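Local coordinates for protein dihydrofolate reductase (Enterococcus faecalis, PDB 4M7U) that probably catalyses the NADPH-dependent reduction of dihydrofolate to tetrahydrofolate, a key step of folate metabolism, at residues A[45-50]-A[67-72]. Residues are numbered along the deposited sequence; the frame is centred on the assembly and turned at random.
Sequences HNTLVL and TTIVLT. With NAP (NADP nicotinamide-adenine-dinucleotide phosphate), chain B.
Asn46 starts the pairing through its carbonyl O, which accepts a hydrogen bond from Thr67 N at 3.0 Å. Thr47 opens strand 47-50 opposite Thr67, the first residue of strand 67-71, and their side chains run alongside each other. Chi1 of Thr47, -61°, sets OG1 beside the backbone N and turns CG2 away from it, toward CD1 of Ile69 at 3.6 Å, while OG1 bonds to the hydroxyl of Tyr94. Leu48, opposite Thr68, bonds to both neighbours of that residue, its N to Thr67 O and its O from Ile69 N (2.7 Å), the pattern of a parallel pair; the strand directions agree to 20°. Val49 faces the same way as Thr47 and Ile69, its CG2 standing 4.4 Å from Ile69 CD1. Leu50 repeats the pattern of Leu48, its N bonding to Ile69 O with an N-H...O angle of 170° and its O taking Leu71 N at 2.9 Å; on the face shared by Leu48, Thr68 and Val70, its CD1 lies 4.2 Å from Thr68 CG2. Leu71, which donates that last rung, also lays CG against the adenine of NADP, 3.6 Å from C4A, and Thr72 OG1 donates to phosphate oxygen O2X at 2.6 Å, so the ladder leads directly into the cofactor pocket. The two strands belong to a beta-alpha-beta unit with helix 52-57; strands 101-104 and 83-85 continue the sheet beyond them, and helix 88-97 covers the face bearing Thr67 and Ile69.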
loop_
_atom_site.group_PDB
_atom_site.type_symbol
_atom_site.label_atom_id
_atom_site.label_comp_id
_atom_site.label_asym_id
_atom_site.label_seq_id
_atom_site.Cartn_x
_atom_site.Cartn_y
_atom_site.Cartn_z
ATOM N N HIS A 45 11.362 -5.079 -7.122
ATOM C CA HIS A 45 12.539 -5.470 -6.335
ATOM C C HIS A 45 12.463 -5.085 -4.855
ATOM O O HIS A 45 13.472 -5.153 -4.143
ATOM C CB HIS A 45 13.832 -4.935 -6.972
ATOM C CG HIS A 45 13.969 -5.286 -8.422
ATOM N ND1 HIS A 45 14.295 -4.358 -9.389
ATOM C CD2 HIS A 45 13.793 -6.462 -9.070
ATOM C CE1 HIS A 45 14.321 -4.948 -10.572
ATOM N NE2 HIS A 45 14.019 -6.223 -10.408
ATOM N N ASN A 46 11.273 -4.699 -4.385
ATOM C CA ASN A 46 11.066 -4.490 -2.950
ATOM C C ASN A 46 10.145 -5.549 -2.336
ATOM O O ASN A 46 9.916 -6.610 -2.926
ATOM C CB ASN A 46 10.522 -3.083 -2.670
ATOM C CG ASN A 46 11.573 -2.009 -2.857
ATOM O OD1 ASN A 46 12.676 -2.095 -2.300
ATOM N ND2 ASN A 46 11.246 -0.993 -3.650
ATOM N N THR A 47 9.627 -5.261 -1.145
ATOM C CA THR A 47 8.625 -6.119 -0.536
ATOM C C THR A 47 7.275 -5.406 -0.488
ATOM O O THR A 47 7.198 -4.209 -0.196
ATOM C CB THR A 47 9.059 -6.591 0.868
ATOM O OG1 THR A 47 10.269 -7.348 0.743
ATOM C CG2 THR A 47 7.981 -7.479 1.491
ATOM N N LEU A 48 6.216 -6.136 -0.811
ATOM C CA LEU A 48 4.869 -5.593 -0.770
ATOM C C LEU A 48 4.045 -6.354 0.291
ATOM O O LEU A 48 3.979 -7.592 0.259
ATOM C CB LEU A 48 4.220 -5.729 -2.150
ATOM C CG LEU A 48 2.764 -5.264 -2.233
ATOM C CD1 LEU A 48 2.684 -3.743 -2.043
ATOM C CD2 LEU A 48 2.122 -5.686 -3.548
ATOM N N VAL A 49 3.437 -5.621 1.225
ATOM C CA VAL A 49 2.632 -6.226 2.301
ATOM C C VAL A 49 1.150 -6.018 2.031
ATOM O O VAL A 49 0.707 -4.882 1.856
ATOM C CB VAL A 49 2.964 -5.612 3.688
ATOM C CG1 VAL A 49 2.118 -6.267 4.790
ATOM C CG2 VAL A 49 4.447 -5.768 3.993
ATOM N N LEU A 50 0.383 -7.111 2.004
ATOM C CA LEU A 50 -1.051 -7.043 1.723
ATOM C C LEU A 50 -1.877 -7.821 2.762
ATOM O O LEU A 50 -1.543 -8.962 3.098
ATOM C CB LEU A 50 -1.346 -7.617 0.333
ATOM C CG LEU A 50 -0.705 -6.975 -0.895
ATOM C CD1 LEU A 50 -1.058 -7.782 -2.150
ATOM C CD2 LEU A 50 -1.214 -5.552 -1.026
ATOM N N THR A 67 9.008 -9.410 -3.584
ATOM C CA THR A 67 8.529 -10.332 -2.565
ATOM C C THR A 67 7.209 -9.775 -2.037
ATOM O O THR A 67 7.149 -8.611 -1.632
ATOM C CB THR A 67 9.531 -10.456 -1.394
ATOM O OG1 THR A 67 10.758 -11.027 -1.865
ATOM C CG2 THR A 67 8.961 -11.346 -0.282
ATOM N N THR A 68 6.154 -10.586 -2.056
ATOM C CA THR A 68 4.888 -10.202 -1.432
ATOM C C THR A 68 4.696 -10.930 -0.100
ATOM O O THR A 68 4.923 -12.146 -0.011
ATOM C CB THR A 68 3.699 -10.514 -2.340
ATOM O OG1 THR A 68 3.842 -9.803 -3.580
ATOM C CG2 THR A 68 2.372 -10.110 -1.664
ATOM N N ILE A 69 4.298 -10.194 0.939
ATOM C CA ILE A 69 3.876 -10.822 2.200
ATOM C C ILE A 69 2.350 -10.696 2.384
ATOM O O ILE A 69 1.799 -9.596 2.280
ATOM C CB ILE A 69 4.579 -10.187 3.426
ATOM C CG1 ILE A 69 6.103 -10.371 3.351
ATOM C CG2 ILE A 69 4.045 -10.788 4.715
ATOM C CD1 ILE A 69 6.876 -9.452 4.302
ATOM N N VAL A 70 1.660 -11.812 2.639
ATOM C CA VAL A 70 0.225 -11.751 2.960
ATOM C C VAL A 70 -0.008 -11.894 4.464
ATOM O O VAL A 70 0.536 -12.804 5.107
ATOM C CB VAL A 70 -0.604 -12.784 2.179
ATOM C CG1 VAL A 70 -2.050 -12.699 2.580
ATOM C CG2 VAL A 70 -0.476 -12.522 0.679
ATOM N N LEU A 71 -0.791 -10.973 5.028
ATOM C CA LEU A 71 -1.008 -10.932 6.471
ATOM C C LEU A 71 -2.351 -11.597 6.788
ATOM O O LEU A 71 -3.369 -11.263 6.178
ATOM C CB LEU A 71 -0.991 -9.472 6.945
ATOM C CG LEU A 71 -0.861 -9.096 8.421
ATOM C CD1 LEU A 71 0.295 -9.827 9.066
ATOM C CD2 LEU A 71 -0.657 -7.586 8.529
ATOM N N THR A 72 -2.349 -12.555 7.716
ATOM C CA THR A 72 -3.571 -13.280 8.091
ATOM C C THR A 72 -3.394 -13.912 9.459
ATOM O O THR A 72 -2.286 -14.283 9.820
ATOM C CB THR A 72 -3.942 -14.375 7.038
ATOM O OG1 THR A 72 -5.139 -15.069 7.435
ATOM C CG2 THR A 72 -2.809 -15.374 6.877
HETATM P PA NAP B . -7.455 -5.970 4.246
HETATM O O1A NAP B . -6.772 -4.908 5.161
HETATM O O2A NAP B . -6.807 -6.045 2.876
HETATM O O5B NAP B . -7.302 -7.388 4.894
HETATM C C5B NAP B . -7.809 -7.633 6.173
HETATM C C4B NAP B . -7.319 -8.942 6.705
HETATM O O4B NAP B . -5.830 -9.084 6.785
HETATM C C3B NAP B . -7.890 -9.548 7.964
HETATM O O3B NAP B . -9.206 -9.954 8.029
HETATM C C2B NAP B . -6.833 -10.514 8.346
HETATM O O2B NAP B . -6.826 -11.775 7.785
HETATM C C1B NAP B . -5.648 -9.589 8.169
HETATM N N9A NAP B . -4.799 -8.876 9.073
HETATM C C8A NAP B . -4.747 -7.547 9.166
HETATM N N7A NAP B . -3.925 -7.236 10.287
HETATM C C5A NAP B . -3.519 -8.436 10.874
HETATM C C6A NAP B . -2.715 -8.699 11.990
HETATM N N6A NAP B . -2.153 -7.607 12.742
HETATM N N1A NAP B . -2.489 -9.967 12.325
HETATM C C2A NAP B . -3.020 -11.005 11.601
HETATM N N3A NAP B . -3.821 -10.744 10.492
HETATM C C4A NAP B . -4.046 -9.463 10.161
HETATM O O3 NAP B . -9.010 -5.716 4.108
HETATM P PN NAP B . -9.737 -4.315 4.267
HETATM O O1N NAP B . -9.698 -3.869 5.763
HETATM O O2N NAP B . -9.120 -3.237 3.403
HETATM O O5D NAP B . -11.212 -4.570 3.749
HETATM C C5D NAP B . -11.381 -5.581 2.784
HETATM C C4D NAP B . -12.711 -6.311 2.744
HETATM O O4D NAP B . -13.752 -5.990 3.749
HETATM C C3D NAP B . -13.434 -6.540 1.417
HETATM O O3D NAP B . -13.539 -7.769 0.928
HETATM C C2D NAP B . -14.713 -5.758 1.536
HETATM O O2D NAP B . -15.802 -6.041 0.739
HETATM C C1D NAP B . -14.949 -5.554 3.019
HETATM N N1N NAP B . -15.830 -4.579 3.614
HETATM C C2N NAP B . -17.271 -4.485 3.445
HETATM C C3N NAP B . -18.079 -3.458 4.249
HETATM C C7N NAP B . -19.481 -3.826 4.571
HETATM O O7N NAP B . -19.724 -4.989 4.865
HETATM N N7N NAP B . -20.546 -2.977 4.144
HETATM C C4N NAP B . -17.367 -2.283 4.965
HETATM C C5N NAP B . -15.820 -2.308 4.834
HETATM C C6N NAP B . -15.102 -3.399 4.017
HETATM P P2B NAP B . -7.677 -12.893 8.491
HETATM O O1X NAP B . -9.180 -12.462 8.510
HETATM O O2X NAP B . -7.542 -14.196 7.643
HETATM O O3X NAP B . -7.169 -13.075 9.902
#